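Local coordinates for diguanylate cyclase (Pseudomonas aeruginosa, PDB 5M3C), which pairs a GGDEF domain, which holds guanosine-5'-triphosphate and a calcium ion, with an EAL domain that has its own calcium site, at residues B[278-281]-B[282-286]. Numbering follows the deposited sequence.
Sequences PQLI and ERLEQ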
loop_
_atom_site.group_PDB
_atom_site.type_symbol
_atom_site.label_atom_id
_atom_site.label_comp_id
_atom_site.label_asym_id
_atom_site.label_seq_id
_atom_site.Cartn_x
_atom_site.Cartn_y
_atom_site.Cartn_z
ATOM N N PRO B 278 -17.306 14.460 -6.170
ATOM C CA PRO B 278 -18.108 14.063 -7.328
ATOM C C PRO B 278 -18.323 15.190 -8.333
ATOM O O PRO B 278 -18.506 14.929 -9.522
ATOM C CB PRO B 278 -19.452 13.652 -6.709
ATOM C CG PRO B 278 -19.162 13.385 -5.271
ATOM C CD PRO B 278 -18.056 14.328 -4.909
ATOM N N GLN B 279 -18.300 16.431 -7.857
ATOM C CA GLN B 279 -18.576 17.577 -8.716
ATOM C C GLN B 279 -17.304 18.203 -9.283
ATOM O O GLN B 279 -17.367 19.121 -10.104
ATOM C CB GLN B 279 -19.383 18.618 -7.941
ATOM C CG GLN B 279 -20.770 18.129 -7.555
ATOM C CD GLN B 279 -21.571 17.660 -8.759
ATOM O OE1 GLN B 279 -21.431 18.190 -9.863
ATOM N NE2 GLN B 279 -22.418 16.656 -8.551
ATOM N N LEU B 280 -16.154 17.684 -8.862
ATOM C CA LEU B 280 -14.862 18.230 -9.267
ATOM C C LEU B 280 -14.845 18.687 -10.723
ATOM O O LEU B 280 -14.599 19.859 -11.003
ATOM C CB LEU B 280 -13.755 17.198 -9.039
ATOM C CG LEU B 280 -12.360 17.618 -9.507
ATOM C CD1 LEU B 280 -11.930 18.917 -8.840
ATOM C CD2 LEU B 280 -11.347 16.516 -9.239
ATOM N N ILE B 281 -15.102 17.766 -11.647
ATOM C CA ILE B 281 -15.018 18.079 -13.073
ATOM C C ILE B 281 -15.998 19.186 -13.457
ATOM O O ILE B 281 -15.648 20.098 -14.207
ATOM C CB ILE B 281 -15.298 16.847 -13.955
ATOM C CG1 ILE B 281 -14.400 15.678 -13.544
ATOM C CG2 ILE B 281 -15.084 17.197 -15.421
ATOM C CD1 ILE B 281 -14.546 14.451 -14.418
ATOM N N GLU B 282 -17.222 19.099 -12.945
ATOM C CA GLU B 282 -18.244 20.098 -13.244
ATOM C C GLU B 282 -17.779 21.461 -12.756
ATOM O O GLU B 282 -17.875 22.461 -13.467
ATOM C CB GLU B 282 -19.574 19.734 -12.574
ATOM C CG GLU B 282 -20.450 18.777 -13.373
ATOM C CD GLU B 282 -19.874 17.376 -13.483
ATOM O OE1 GLU B 282 -20.538 16.514 -14.097
ATOM O OE2 GLU B 282 -18.766 17.129 -12.959
ATOM N N ARG B 283 -17.267 21.478 -11.532
ATOM C CA ARG B 283 -16.781 22.698 -10.905
ATOM C C ARG B 283 -15.537 23.240 -11.599
ATOM O O ARG B 283 -15.412 24.442 -11.816
ATOM C CB ARG B 283 -16.465 22.430 -9.435
ATOM C CG ARG B 283 -15.519 23.439 -8.811
ATOM C CD ARG B 283 -16.029 24.860 -8.968
ATOM N NE ARG B 283 -15.662 25.676 -7.819
ATOM C CZ ARG B 283 -15.898 26.978 -7.712
ATOM N NH1 ARG B 283 -15.524 27.625 -6.618
ATOM N NH2 ARG B 283 -16.504 27.636 -8.694
ATOM N N LEU B 284 -14.607 22.354 -11.927
ATOM C CA LEU B 284 -13.377 22.768 -12.582
ATOM C C LEU B 284 -13.670 23.486 -13.888
ATOM O O LEU B 284 -13.117 24.547 -14.166
ATOM C CB LEU B 284 -12.473 21.564 -12.846
ATOM C CG LEU B 284 -11.143 21.609 -12.101
ATOM C CD1 LEU B 284 -10.356 20.329 -12.333
ATOM C CD2 LEU B 284 -10.342 22.822 -12.550
ATOM N N GLU B 285 -14.584 22.935 -14.664
ATOM C CA GLU B 285 -14.918 23.498 -15.956
ATOM C C GLU B 285 -15.433 24.885 -15.750
ATOM O O GLU B 285 -14.966 25.819 -16.355
ATOM C CB GLU B 285 -16.027 22.644 -16.554
ATOM C CG GLU B 285 -16.386 22.889 -18.002
ATOM C CD GLU B 285 -17.364 21.862 -18.537
ATOM O OE1 GLU B 285 -18.161 22.194 -19.418
ATOM O OE2 GLU B 285 -17.347 20.717 -18.078
ATOM N N GLN B 286 -16.301 25.096 -14.777
ATOM C CA GLN B 286 -16.794 26.445 -14.578
ATOM C C GLN B 286 -15.696 27.372 -14.231
ATOM O O GLN B 286 -15.649 28.475 -14.719
ATOM C CB GLN B 286 -17.764 26.510 -13.440
ATOM C CG GLN B 286 -18.805 25.436 -13.511
ATOM C CD GLN B 286 -20.036 25.804 -12.735
ATOM O OE1 GLN B 286 -19.971 26.583 -11.777
ATOM N NE2 GLN B 286 -21.173 25.252 -13.141
#
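With CG of Gln279 swung beside its own backbone N (chi1 -65°) and the chain bent at chi2, the amide turns forward along the helix, bringing OE1 alongside Glu282, whose own side chain is also bent at chi2, in the opposite sense. These residues meet at the start of helix 280-291 of the EAL domain, a worked example of how the first turns of an alpha helix are stitched together. The amide oxygen OE1 of Gln279 rests against the aliphatic part of Glu282, 3.6 Å from its CB, and the amide and carboxylate planes stand 69° apart. Doubling back at chi2 (68°) takes the Glu282 carboxylate toward the start of the helix, where OE2 lies 3.6 Å from CB of Ile281.

Beneath these exposed side chains runs the i to i+4 backbone pattern. Arg283 N donates to Gln279 O at 2.8 Å in a nearly straight bond, and Glu285 N reaches Ile281 O at 3.1 Å, tilted from the carbonyl plane. Arg283 itself leads away from this turn: its NH1 forms a salt bridge with Asp243, tying the helix to helix 238-259.

The buried face belongs to Leu280 and Leu284, one turn apart and pointing the same way. Leu284 packs on Leu298 and Leu300 of strand 298-303 and on Leu321 of helix 312-324, while Ile281 touches Leu324 of that helix. Between the two leucines, Leu284 N bonds to Leu280 O at 2.7 Å, and their side chains run alongside each other until the CD1 methyl of Leu280 meets CD1 of Leu284 at 4.1 Å.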